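Local coordinates for protein thymidylate synthase ThyX (PDB 4P5A) that probably catalyses the flavin-dependent reductive methylation of UMP or dUMP, taking the methyl group from methylenetetrahydrofolate, at residues F65-A76 and T173-R184; V108-R116 and Y126-V137. All blocks are in the same frame, centred on the assembly; numbering follows the deposited sequence.

Contact 1: F65-A76 and T173-R184; sequences FEHNSMTFLVRA and TYSVLYATCNAR. With FAD (flavin-adenine dinucleotide), chain L.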
loop_
_atom_site.group_PDB
_atom_site.type_symbol
_atom_site.label_atom_id
_atom_site.label_comp_id
_atom_site.label_asym_id
_atom_site.label_seq_id
_atom_site.Cartn_x
_atom_site.Cartn_y
_atom_site.Cartn_z
ATOM N N PHE B 65 6.510 -10.841 -9.948
ATOM C CA PHE B 65 5.302 -10.758 -10.720
ATOM C C PHE B 65 4.641 -9.377 -10.727
ATOM O O PHE B 65 3.572 -9.153 -11.319
ATOM C CB PHE B 65 4.307 -11.771 -10.143
ATOM C CG PHE B 65 4.801 -13.238 -10.297
ATOM C CD1 PHE B 65 4.600 -13.932 -11.513
ATOM C CD2 PHE B 65 5.441 -13.883 -9.265
ATOM C CE1 PHE B 65 5.054 -15.222 -11.675
ATOM C CE2 PHE B 65 5.970 -15.226 -9.472
ATOM C CZ PHE B 65 5.685 -15.888 -10.674
ATOM N N GLU B 66 5.244 -8.399 -10.072
ATOM C CA GLU B 66 4.652 -7.028 -10.047
ATOM C C GLU B 66 5.151 -6.158 -11.183
ATOM O O GLU B 66 4.622 -5.010 -11.314
ATOM C CB GLU B 66 5.033 -6.311 -8.716
ATOM C CG GLU B 66 4.427 -7.019 -7.522
ATOM C CD GLU B 66 4.852 -6.352 -6.162
ATOM O OE1 GLU B 66 5.427 -5.229 -6.186
ATOM O OE2 GLU B 66 4.594 -6.970 -5.128
ATOM N N HIS B 67 6.151 -6.622 -11.941
ATOM C CA HIS B 67 6.781 -5.694 -12.908
ATOM C C HIS B 67 6.035 -5.761 -14.237
ATOM O O HIS B 67 6.580 -6.147 -15.273
ATOM C CB HIS B 67 8.295 -6.004 -13.043
ATOM C CG HIS B 67 8.975 -5.766 -11.738
ATOM N ND1 HIS B 67 9.599 -4.572 -11.422
ATOM C CD2 HIS B 67 9.080 -6.537 -10.642
ATOM C CE1 HIS B 67 10.050 -4.601 -10.181
ATOM N NE2 HIS B 67 9.771 -5.781 -9.682
ATOM N N ASN B 68 4.743 -5.388 -14.218
ATOM C CA ASN B 68 3.905 -5.413 -15.395
ATOM C C ASN B 68 2.659 -4.660 -15.125
ATOM O O ASN B 68 2.464 -4.272 -13.956
ATOM C CB ASN B 68 3.556 -6.871 -15.816
ATOM C CG ASN B 68 3.091 -7.732 -14.634
ATOM O OD1 ASN B 68 3.796 -8.698 -14.128
ATOM N ND2 ASN B 68 1.996 -7.420 -14.197
ATOM N N SER B 69 1.763 -4.554 -16.083
ATOM C CA SER B 69 0.510 -3.842 -15.810
ATOM C C SER B 69 -0.591 -4.344 -16.738
ATOM O O SER B 69 -0.299 -4.712 -17.920
ATOM C CB SER B 69 0.751 -2.372 -16.033
ATOM O OG SER B 69 -0.412 -1.632 -15.792
ATOM N N MET B 70 -1.802 -4.327 -16.240
ATOM C CA MET B 70 -2.952 -4.629 -17.095
ATOM C C MET B 70 -4.045 -3.643 -16.765
ATOM O O MET B 70 -4.281 -3.413 -15.558
ATOM C CB MET B 70 -3.478 -6.036 -16.764
ATOM C CG MET B 70 -2.561 -7.144 -17.436
ATOM S SD MET B 70 -2.976 -8.766 -16.646
ATOM C CE MET B 70 -2.090 -8.696 -14.985
ATOM N N THR B 71 -4.743 -3.131 -17.757
ATOM C CA THR B 71 -5.850 -2.166 -17.382
ATOM C C THR B 71 -7.129 -2.712 -17.964
ATOM O O THR B 71 -7.190 -3.007 -19.164
ATOM C CB THR B 71 -5.598 -0.810 -18.013
ATOM O OG1 THR B 71 -4.380 -0.193 -17.430
ATOM C CG2 THR B 71 -6.798 0.179 -17.870
ATOM N N PHE B 72 -8.147 -2.821 -17.141
ATOM C CA PHE B 72 -9.451 -3.352 -17.565
ATOM C C PHE B 72 -10.504 -2.263 -17.544
ATOM O O PHE B 72 -10.552 -1.459 -16.595
ATOM C CB PHE B 72 -9.919 -4.445 -16.601
ATOM C CG PHE B 72 -9.038 -5.662 -16.624
ATOM C CD1 PHE B 72 -9.157 -6.572 -17.705
ATOM C CD2 PHE B 72 -8.093 -5.863 -15.637
ATOM C CE1 PHE B 72 -8.364 -7.744 -17.744
ATOM C CE2 PHE B 72 -7.278 -7.018 -15.671
ATOM C CZ PHE B 72 -7.414 -7.925 -16.733
ATOM N N LEU B 73 -11.429 -2.338 -18.476
ATOM C CA LEU B 73 -12.667 -1.554 -18.415
ATOM C C LEU B 73 -13.736 -2.496 -17.921
ATOM O O LEU B 73 -14.024 -3.562 -18.550
ATOM C CB LEU B 73 -13.085 -1.079 -19.860
ATOM C CG LEU B 73 -14.425 -0.264 -20.012
ATOM C CD1 LEU B 73 -14.413 1.018 -19.181
ATOM C CD2 LEU B 73 -14.483 0.160 -21.540
ATOM N N VAL B 74 -14.383 -2.125 -16.813
ATOM C CA VAL B 74 -15.335 -3.006 -16.173
ATOM C C VAL B 74 -16.688 -2.276 -16.103
ATOM O O VAL B 74 -16.765 -1.141 -15.707
ATOM C CB VAL B 74 -14.883 -3.291 -14.690
ATOM C CG1 VAL B 74 -15.929 -4.215 -13.973
ATOM C CG2 VAL B 74 -13.477 -3.992 -14.703
ATOM N N ARG B 75 -17.765 -2.938 -16.528
ATOM C CA ARG B 75 -19.094 -2.448 -16.290
ATOM C C ARG B 75 -19.906 -3.398 -15.400
ATOM O O ARG B 75 -20.056 -4.601 -15.722
ATOM C CB ARG B 75 -19.816 -2.291 -17.648
ATOM C CG ARG B 75 -21.226 -1.601 -17.529
ATOM C CD ARG B 75 -21.875 -1.300 -18.977
ATOM N NE ARG B 75 -20.820 -1.139 -19.986
ATOM C CZ ARG B 75 -20.255 0.019 -20.344
ATOM N NH1 ARG B 75 -20.663 1.185 -19.822
ATOM N NH2 ARG B 75 -19.286 0.019 -21.240
ATOM N N ALA B 76 -20.395 -2.902 -14.259
ATOM C CA ALA B 76 -20.982 -3.815 -13.258
ATOM C C ALA B 76 -21.835 -2.938 -12.378
ATOM O O ALA B 76 -21.588 -1.710 -12.277
ATOM C CB ALA B 76 -19.833 -4.538 -12.409
ATOM N N THR B 173 -27.585 -0.264 -9.734
ATOM C CA THR B 173 -27.335 0.657 -10.822
ATOM C C THR B 173 -25.938 0.339 -11.453
ATOM O O THR B 173 -25.002 0.149 -10.711
ATOM C CB THR B 173 -27.242 2.116 -10.250
ATOM O OG1 THR B 173 -28.517 2.419 -9.641
ATOM C CG2 THR B 173 -27.058 3.103 -11.419
ATOM N N TYR B 174 -25.840 0.283 -12.770
ATOM C CA TYR B 174 -24.536 -0.016 -13.413
ATOM C C TYR B 174 -23.601 1.190 -13.290
ATOM O O TYR B 174 -24.064 2.378 -13.395
ATOM C CB TYR B 174 -24.744 -0.324 -14.887
ATOM C CG TYR B 174 -25.008 -1.784 -15.115
ATOM C CD1 TYR B 174 -23.981 -2.688 -15.286
ATOM C CD2 TYR B 174 -26.341 -2.268 -15.139
ATOM C CE1 TYR B 174 -24.263 -4.069 -15.508
ATOM C CE2 TYR B 174 -26.628 -3.591 -15.406
ATOM C CZ TYR B 174 -25.576 -4.482 -15.613
ATOM O OH TYR B 174 -25.794 -5.799 -15.898
ATOM N N SER B 175 -22.313 0.872 -13.055
ATOM C CA SER B 175 -21.282 1.847 -13.125
ATOM C C SER B 175 -20.172 1.296 -14.053
ATOM O O SER B 175 -20.260 0.167 -14.528
ATOM C CB SER B 175 -20.803 2.111 -11.666
ATOM O OG SER B 175 -20.008 3.332 -11.667
ATOM N N VAL B 176 -19.198 2.145 -14.383
ATOM C CA VAL B 176 -18.182 1.785 -15.312
ATOM C C VAL B 176 -16.893 2.356 -14.764
ATOM O O VAL B 176 -16.925 3.479 -14.230
ATOM C CB VAL B 176 -18.473 2.292 -16.737
ATOM C CG1 VAL B 176 -18.556 3.773 -16.850
ATOM C CG2 VAL B 176 -17.485 1.754 -17.706
ATOM N N LEU B 177 -15.796 1.624 -14.863
ATOM C CA LEU B 177 -14.525 2.152 -14.303
ATOM C C LEU B 177 -13.359 1.470 -15.041
ATOM O O LEU B 177 -13.526 0.418 -15.683
ATOM C CB LEU B 177 -14.427 1.800 -12.764
ATOM C CG LEU B 177 -14.355 0.314 -12.427
ATOM C CD1 LEU B 177 -13.614 0.167 -11.019
ATOM C CD2 LEU B 177 -15.686 -0.414 -12.210
ATOM N N TYR B 178 -12.169 2.101 -14.948
ATOM C CA TYR B 178 -10.923 1.432 -15.262
ATOM C C TYR B 178 -10.369 0.858 -13.965
ATOM O O TYR B 178 -10.442 1.525 -12.885
ATOM C CB TYR B 178 -9.941 2.493 -15.749
ATOM C CG TYR B 178 -9.968 2.726 -17.252
ATOM C CD1 TYR B 178 -8.793 3.104 -17.955
ATOM C CD2 TYR B 178 -11.152 2.662 -17.961
ATOM C CE1 TYR B 178 -8.864 3.424 -19.374
ATOM C CE2 TYR B 178 -11.236 2.988 -19.343
ATOM C CZ TYR B 178 -10.033 3.340 -20.044
ATOM O OH TYR B 178 -10.218 3.600 -21.419
ATOM N N ALA B 179 -9.791 -0.328 -14.074
ATOM C CA ALA B 179 -9.176 -1.066 -12.912
ATOM C C ALA B 179 -7.847 -1.602 -13.472
ATOM O O ALA B 179 -7.817 -2.351 -14.514
ATOM C CB ALA B 179 -10.061 -2.249 -12.461
ATOM N N THR B 180 -6.750 -1.137 -12.867
ATOM C CA THR B 180 -5.396 -1.494 -13.315
ATOM C C THR B 180 -4.672 -2.303 -12.200
ATOM O O THR B 180 -4.754 -1.961 -11.030
ATOM C CB THR B 180 -4.569 -0.174 -13.710
ATOM O OG1 THR B 180 -5.190 0.408 -14.899
ATOM C CG2 THR B 180 -3.110 -0.512 -14.046
ATOM N N CYS B 181 -3.977 -3.381 -12.595
ATOM C CA CYS B 181 -3.333 -4.273 -11.581
ATOM C C CYS B 181 -2.063 -4.763 -12.233
ATOM O O CYS B 181 -1.921 -4.670 -13.464
ATOM C CB CYS B 181 -4.219 -5.556 -11.237
ATOM S SG CYS B 181 -4.720 -6.411 -12.667
ATOM N N ASN B 182 -1.122 -5.154 -11.401
ATOM C CA ASN B 182 -0.040 -6.015 -11.892
ATOM C C ASN B 182 -0.465 -7.490 -11.666
ATOM O O ASN B 182 -1.493 -7.770 -11.001
ATOM C CB ASN B 182 1.307 -5.676 -11.264
ATOM C CG ASN B 182 1.300 -5.837 -9.738
ATOM O OD1 ASN B 182 0.905 -6.904 -9.236
ATOM N ND2 ASN B 182 1.703 -4.760 -8.969
ATOM N N ALA B 183 0.333 -8.429 -12.207
ATOM C CA ALA B 183 -0.133 -9.817 -12.154
ATOM C C ALA B 183 -0.164 -10.366 -10.714
ATOM O O ALA B 183 -0.987 -11.242 -10.397
ATOM C CB ALA B 183 0.862 -10.707 -12.972
ATOM N N ARG B 184 0.705 -9.865 -9.807
ATOM C CA ARG B 184 0.687 -10.328 -8.402
ATOM C C ARG B 184 -0.635 -9.883 -7.765
ATOM O O ARG B 184 -1.301 -10.698 -7.060
ATOM C CB ARG B 184 1.920 -9.774 -7.673
ATOM C CG ARG B 184 2.096 -10.612 -6.342
ATOM C CD ARG B 184 3.060 -9.823 -5.423
ATOM N NE ARG B 184 3.429 -10.737 -4.323
ATOM C CZ ARG B 184 4.338 -10.352 -3.389
ATOM N NH1 ARG B 184 4.710 -11.259 -2.414
ATOM N NH2 ARG B 184 4.876 -9.121 -3.433
HETATM P PA FAD L . 4.898 -6.483 1.613
HETATM O O1A FAD L . 4.626 -6.231 2.957
HETATM O O2A FAD L . 5.591 -5.414 0.878
HETATM O O5B FAD L . 3.452 -6.667 0.925
HETATM C C5B FAD L . 2.562 -7.472 1.525
HETATM C C4B FAD L . 1.582 -8.121 0.453
HETATM O O4B FAD L . 0.862 -6.928 0.040
HETATM C C3B FAD L . 2.220 -8.668 -0.818
HETATM O O3B FAD L . 2.451 -10.043 -0.492
HETATM C C2B FAD L . 1.124 -8.521 -1.845
HETATM O O2B FAD L . 0.046 -9.501 -1.645
HETATM C C1B FAD L . 0.647 -7.125 -1.442
HETATM N N9A FAD L . 1.334 -6.013 -2.152
HETATM C C8A FAD L . 1.952 -4.934 -1.577
HETATM N N7A FAD L . 2.321 -4.084 -2.590
HETATM C C5A FAD L . 1.960 -4.633 -3.787
HETATM C C6A FAD L . 2.120 -4.214 -5.096
HETATM N N6A FAD L . 2.655 -3.032 -5.413
HETATM N N1A FAD L . 1.613 -5.010 -6.090
HETATM C C2A FAD L . 0.993 -6.151 -5.785
HETATM N N3A FAD L . 0.812 -6.577 -4.489
HETATM C C4A FAD L . 1.321 -5.844 -3.479
HETATM N N1 FAD L . 13.985 -9.321 -2.818
HETATM C C2 FAD L . 14.767 -8.977 -3.818
HETATM O O2 FAD L . 14.721 -7.830 -4.296
HETATM N N3 FAD L . 15.634 -9.911 -4.408
HETATM C C4 FAD L . 15.682 -11.213 -3.986
HETATM O O4 FAD L . 16.458 -12.027 -4.552
HETATM C C4X FAD L . 14.847 -11.610 -2.904
HETATM N N5 FAD L . 14.858 -12.899 -2.456
HETATM C C5X FAD L . 14.154 -13.199 -1.280
HETATM C C6 FAD L . 14.286 -14.492 -0.652
HETATM C C7 FAD L . 13.573 -14.707 0.551
HETATM C C7M FAD L . 13.741 -16.151 1.160
HETATM C C8 FAD L . 12.771 -13.737 1.179
HETATM C C8M FAD L . 11.919 -13.907 2.468
HETATM C C9 FAD L . 12.671 -12.487 0.559
HETATM C C9A FAD L . 13.323 -12.244 -0.648
HETATM N N10 FAD L . 13.247 -10.935 -1.213
HETATM C C10 FAD L . 14.003 -10.654 -2.303
HETATM C "C1'" FAD L . 12.343 -9.891 -0.667
HETATM C "C2'" FAD L . 10.892 -10.203 -1.246
HETATM O "O2'" FAD L . 10.818 -10.083 -2.696
HETATM C "C3'" FAD L . 9.899 -9.199 -0.671
HETATM O "O3'" FAD L . 10.359 -7.877 -0.947
HETATM C "C4'" FAD L . 9.741 -9.353 0.868
HETATM O "O4'" FAD L . 9.642 -10.725 1.181
HETATM C "C5'" FAD L . 8.476 -8.675 1.350
HETATM O "O5'" FAD L . 7.349 -9.515 0.874
HETATM P P FAD L . 6.021 -8.809 0.304
HETATM O O1P FAD L . 6.289 -7.992 -0.879
HETATM O O2P FAD L . 5.133 -10.006 0.021
HETATM O O3P FAD L . 5.532 -7.947 1.546
HETATM O O HOH W 1 3.880 -2.648 -10.329
#

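Contact 2: V108-R116 and Y126-V137; sequences VPDATRLLR and YVGGSTDDHQQV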
loop_
_atom_site.group_PDB
_atom_site.type_symbol
_atom_site.label_atom_id
_atom_site.label_comp_id
_atom_site.label_asym_id
_atom_site.label_seq_id
_atom_site.Cartn_x
_atom_site.Cartn_y
_atom_site.Cartn_z
ATOM N N VAL B 108 -30.146 -7.182 -12.930
ATOM C CA VAL B 108 -30.979 -8.237 -12.301
ATOM C C VAL B 108 -30.315 -9.539 -12.675
ATOM O O VAL B 108 -29.796 -9.673 -13.775
ATOM C CB VAL B 108 -32.523 -8.183 -12.860
ATOM C CG1 VAL B 108 -33.223 -6.918 -12.431
ATOM C CG2 VAL B 108 -32.526 -8.347 -14.346
ATOM N N PRO B 109 -30.354 -10.525 -11.796
ATOM C CA PRO B 109 -29.678 -11.790 -12.105
ATOM C C PRO B 109 -30.340 -12.507 -13.279
ATOM O O PRO B 109 -31.556 -12.379 -13.440
ATOM C CB PRO B 109 -29.788 -12.583 -10.817
ATOM C CG PRO B 109 -30.795 -11.809 -9.874
ATOM C CD PRO B 109 -31.017 -10.452 -10.477
ATOM N N ASP B 110 -29.578 -13.268 -14.062
ATOM C CA ASP B 110 -30.247 -14.056 -15.121
ATOM C C ASP B 110 -30.829 -15.394 -14.597
ATOM O O ASP B 110 -30.767 -15.747 -13.396
ATOM C CB ASP B 110 -29.350 -14.285 -16.306
ATOM C CG ASP B 110 -28.217 -15.190 -15.995
ATOM O OD1 ASP B 110 -28.233 -16.005 -15.001
ATOM O OD2 ASP B 110 -27.277 -15.112 -16.769
ATOM N N ALA B 111 -31.423 -16.143 -15.509
ATOM C CA ALA B 111 -32.165 -17.318 -15.045
ATOM C C ALA B 111 -31.276 -18.414 -14.468
ATOM O O ALA B 111 -31.792 -19.284 -13.800
ATOM C CB ALA B 111 -33.131 -17.857 -16.164
ATOM N N THR B 112 -29.961 -18.371 -14.677
ATOM C CA THR B 112 -29.057 -19.413 -14.167
ATOM C C THR B 112 -28.551 -19.112 -12.741
ATOM O O THR B 112 -28.126 -19.999 -12.023
ATOM C CB THR B 112 -27.815 -19.649 -15.104
ATOM O OG1 THR B 112 -26.941 -18.536 -15.003
ATOM C CG2 THR B 112 -28.232 -19.758 -16.519
ATOM N N ARG B 113 -28.598 -17.858 -12.332
ATOM C CA ARG B 113 -28.138 -17.477 -10.972
ATOM C C ARG B 113 -28.826 -18.284 -9.846
ATOM O O ARG B 113 -30.075 -18.480 -9.830
ATOM C CB ARG B 113 -28.422 -15.999 -10.766
ATOM C CG ARG B 113 -27.127 -15.204 -10.352
ATOM C CD ARG B 113 -27.083 -15.303 -8.958
ATOM N NE ARG B 113 -26.239 -14.303 -8.309
ATOM C CZ ARG B 113 -25.928 -14.452 -7.031
ATOM N NH1 ARG B 113 -26.372 -15.515 -6.399
ATOM N NH2 ARG B 113 -25.234 -13.554 -6.364
ATOM N N LEU B 114 -28.056 -18.683 -8.855
ATOM C CA LEU B 114 -28.684 -19.383 -7.697
ATOM C C LEU B 114 -29.330 -18.325 -6.849
ATOM O O LEU B 114 -28.690 -17.308 -6.562
ATOM C CB LEU B 114 -27.620 -20.111 -6.894
ATOM C CG LEU B 114 -26.727 -21.025 -7.773
ATOM C CD1 LEU B 114 -25.486 -21.524 -7.048
ATOM C CD2 LEU B 114 -27.501 -22.197 -8.374
ATOM N N LEU B 115 -30.586 -18.512 -6.448
ATOM C CA LEU B 115 -31.299 -17.446 -5.737
ATOM C C LEU B 115 -31.622 -17.711 -4.282
ATOM O O LEU B 115 -32.144 -16.810 -3.630
ATOM C CB LEU B 115 -32.585 -17.039 -6.482
ATOM C CG LEU B 115 -32.432 -16.504 -7.899
ATOM C CD1 LEU B 115 -33.825 -16.276 -8.569
ATOM C CD2 LEU B 115 -31.681 -15.156 -7.797
ATOM N N ARG B 116 -31.335 -18.927 -3.802
ATOM C CA ARG B 116 -31.641 -19.297 -2.428
ATOM C C ARG B 116 -30.415 -19.605 -1.653
ATOM O O ARG B 116 -29.365 -19.915 -2.215
ATOM C CB ARG B 116 -32.566 -20.496 -2.379
ATOM C CG ARG B 116 -33.894 -20.119 -2.819
ATOM C CD ARG B 116 -34.885 -21.230 -2.695
ATOM N NE ARG B 116 -36.166 -20.612 -3.001
ATOM C CZ ARG B 116 -37.044 -20.177 -2.097
ATOM N NH1 ARG B 116 -36.848 -20.329 -0.788
ATOM N NH2 ARG B 116 -38.174 -19.637 -2.525
ATOM N N TYR B 126 -25.040 -21.291 -1.706
ATOM C CA TYR B 126 -26.232 -20.937 -2.463
ATOM C C TYR B 126 -26.745 -22.154 -3.273
ATOM O O TYR B 126 -25.939 -23.036 -3.694
ATOM C CB TYR B 126 -26.028 -19.648 -3.314
ATOM C CG TYR B 126 -25.618 -18.462 -2.420
ATOM C CD1 TYR B 126 -26.599 -17.695 -1.738
ATOM C CD2 TYR B 126 -24.282 -18.168 -2.203
ATOM C CE1 TYR B 126 -26.232 -16.633 -0.859
ATOM C CE2 TYR B 126 -23.882 -17.101 -1.358
ATOM C CZ TYR B 126 -24.882 -16.320 -0.694
ATOM O OH TYR B 126 -24.510 -15.311 0.153
ATOM N N VAL B 127 -28.073 -22.176 -3.457
ATOM C CA VAL B 127 -28.760 -23.245 -4.193
ATOM C C VAL B 127 -29.794 -22.680 -5.141
ATOM O O VAL B 127 -30.186 -21.493 -5.014
ATOM C CB VAL B 127 -29.450 -24.276 -3.261
ATOM C CG1 VAL B 127 -28.356 -25.081 -2.495
ATOM C CG2 VAL B 127 -30.476 -23.589 -2.302
ATOM N N GLY B 128 -30.222 -23.536 -6.085
ATOM C CA GLY B 128 -31.097 -23.131 -7.196
ATOM C C GLY B 128 -32.397 -22.546 -6.676
ATOM O O GLY B 128 -32.879 -22.964 -5.600
ATOM N N GLY B 129 -32.934 -21.555 -7.414
ATOM C CA GLY B 129 -34.328 -21.056 -7.197
ATOM C C GLY B 129 -35.246 -21.711 -8.243
ATOM O O GLY B 129 -34.752 -22.331 -9.224
ATOM N N SER B 130 -36.568 -21.600 -8.052
ATOM C CA SER B 130 -37.540 -22.120 -9.036
ATOM C C SER B 130 -37.793 -21.054 -10.101
ATOM O O SER B 130 -37.312 -19.899 -9.993
ATOM C CB SER B 130 -38.855 -22.524 -8.338
ATOM O OG SER B 130 -39.456 -21.392 -7.693
ATOM N N THR B 131 -38.542 -21.419 -11.136
ATOM C CA THR B 131 -38.934 -20.414 -12.137
ATOM C C THR B 131 -39.691 -19.286 -11.437
ATOM O O THR B 131 -39.435 -18.098 -11.711
ATOM C CB THR B 131 -39.754 -21.020 -13.281
ATOM O OG1 THR B 131 -38.927 -21.993 -13.916
ATOM C CG2 THR B 131 -40.113 -19.947 -14.330
ATOM N N ASP B 132 -40.576 -19.667 -10.517
ATOM C CA ASP B 132 -41.243 -18.659 -9.743
ATOM C C ASP B 132 -40.293 -17.699 -8.952
ATOM O O ASP B 132 -40.572 -16.477 -8.832
ATOM C CB ASP B 132 -42.282 -19.227 -8.780
ATOM C CG ASP B 132 -43.117 -18.103 -8.184
ATOM O OD1 ASP B 132 -43.573 -17.237 -8.997
ATOM O OD2 ASP B 132 -43.256 -18.014 -6.942
ATOM N N ASP B 133 -39.212 -18.251 -8.401
ATOM C CA ASP B 133 -38.201 -17.377 -7.703
ATOM C C ASP B 133 -37.630 -16.309 -8.644
ATOM O O ASP B 133 -37.600 -15.139 -8.278
ATOM C CB ASP B 133 -37.065 -18.190 -7.061
ATOM C CG ASP B 133 -37.565 -19.018 -5.880
ATOM O OD1 ASP B 133 -37.059 -20.134 -5.632
ATOM O OD2 ASP B 133 -38.497 -18.547 -5.186
ATOM N N HIS B 134 -37.199 -16.706 -9.843
ATOM C CA HIS B 134 -36.648 -15.730 -10.775
ATOM C C HIS B 134 -37.707 -14.683 -11.117
ATOM O O HIS B 134 -37.440 -13.486 -11.083
ATOM C CB HIS B 134 -36.085 -16.350 -12.055
ATOM C CG HIS B 134 -35.333 -15.365 -12.917
ATOM N ND1 HIS B 134 -35.739 -15.009 -14.185
ATOM C CD2 HIS B 134 -34.201 -14.658 -12.678
ATOM C CE1 HIS B 134 -34.891 -14.130 -14.692
ATOM N NE2 HIS B 134 -33.945 -13.910 -13.787
ATOM N N GLN B 135 -38.925 -15.148 -11.422
ATOM C CA GLN B 135 -39.995 -14.190 -11.774
ATOM C C GLN B 135 -40.254 -13.172 -10.686
ATOM O O GLN B 135 -40.539 -12.047 -11.037
ATOM C CB GLN B 135 -41.310 -14.916 -12.107
ATOM C CG GLN B 135 -41.295 -15.617 -13.474
ATOM C CD GLN B 135 -42.413 -16.745 -13.565
ATOM O OE1 GLN B 135 -42.503 -17.458 -14.576
ATOM N NE2 GLN B 135 -43.234 -16.897 -12.489
ATOM N N GLN B 136 -40.221 -13.603 -9.423
ATOM C CA GLN B 136 -40.503 -12.781 -8.254
ATOM C C GLN B 136 -39.386 -11.756 -8.105
ATOM O O GLN B 136 -39.653 -10.548 -7.882
ATOM C CB GLN B 136 -40.574 -13.639 -6.969
ATOM C CG GLN B 136 -41.988 -14.107 -6.669
ATOM C CD GLN B 136 -43.028 -13.062 -7.177
ATOM O OE1 GLN B 136 -43.284 -12.012 -6.525
ATOM N NE2 GLN B 136 -43.562 -13.319 -8.390
ATOM N N VAL B 137 -38.154 -12.213 -8.300
ATOM C CA VAL B 137 -37.035 -11.228 -8.354
ATOM C C VAL B 137 -37.174 -10.175 -9.461
ATOM O O VAL B 137 -37.112 -8.957 -9.159
ATOM C CB VAL B 137 -35.624 -11.899 -8.352
ATOM C CG1 VAL B 137 -34.488 -10.855 -8.567
ATOM C CG2 VAL B 137 -35.390 -12.638 -7.024
HETATM O O HOH W 2 -31.742 -20.570 -9.720
#

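Contact 1: F65-A76 and T173-R184
E66 and R184 form a salt bridge beside the diphosphate of FAD. E66 OE2 lies 2.8 Å from R184 NH2, in the plane of the guanidinium. The R184 chain is extended, with CG anti to the backbone N (chi1 -164°), which carries the guanidinium out to the cofactor. R184 NH1 donates to FAD O2P at 2.8 Å and R184 NH2 to FAD O1P at 3.1 Å. A leucine here would probably leave that phosphate without these two donors and the E66 carboxylate without this partner. E66 OE1 is hydrogen-bonded to S91 of the second subunit, and E66 OE2 makes a second salt bridge to R88 of the third. N182 holds the adenine: N182 ND2 donates to FAD N1A at 2.9 Å in an almost straight bond (178°). Its OD1 caps the next helix at A185 N.

Strands 69-76 and 174-181 make both N-H...O bonds in each of the pairs M70-C181, F72-A179, V74-L177 and A76-S175. Between them, T71 OG1 and T180 OG1 share a hydrogen bond of 2.7 Å, and T180 OG1 is also hydrogen-bonded to H67 ND1 of the second subunit.

Apolar contacts fill both faces. L73 CD1 presses tightly on V176 CG2 (3.5 Å) and sits at the edge of the Y178 ring. On the other face, with M70, F72 and A179, V74 and L177 lie side by side, and C181 SG is at the edge of the F72 ring, 4.0 Å from F72 CE2. M70 and V74 face helix 207-223. This is the central antiparallel pair of the ThyX sheet, ending in an FAD site formed by three subunits.

Contact 2: V108-R116 and Y126-V137
P109 meets the first turns of helix 131-157 through V137 and H134. The loop runs past the helix and enters a two-stranded antiparallel hairpin through a classic beta bulge. P109 CD packs on V137 CG1 at 4.0 Å. In one of the two conformers of H134, NE2 donates to P109 O at 2.9 Å, with the oxygen in the ring plane. D110 starts a type I turn, and D110 OD1 accepts from T112 N, T112 OG1 and R113 N, an Asx turn laid over it. In the same H134 conformer A111 CA sits over the centre of the H134 ring, 4.0 Å from the centroid, as a CH-pi contact. The R113 guanidinium makes salt bridges to E208 and, at the tetramer interface, to E163 of the fourth subunit. A water joins R113 O to G129 N. L114 lays CB against Y126 CB and V127 O. L115 inserts CD1 toward the helix backbone, 3.6 Å from H134 CA. L115 and R116 both face V127, which makes the bulge. R116 and V127 exchange two backbone bonds. The R116 chain then runs extended to D133, the two flat groups 45° apart. In a side-on salt bridge R116 NE donates to D133 OD1 (2.8 Å) and R116 NH2 to D133 OD2 (2.9 Å). S130 and D133 form a capping box, and S130 N reaches D133 OD1 from the face opposite R116 NE.

Contact 1 is core and contact 2 lies near the surface. Their centres are 29 Å apart, and their nearest atoms about 5 Å, without touching. Contact 2 falls in the sequence between the two strands of contact 1, but it shares none of their elements. The chemistry follows the place. Contact 1 rests on a long ladder of backbone bonds and buried apolar side chains, with charges gathered at its cofactor end. Contact 2 has a short two-bond bridge, and side chains do much of the joining: a salt bridge, a histidine-to-carbonyl bond and a leucine set against the helix. Both reach other subunits, contact 1 the second and third, contact 2 the fourth.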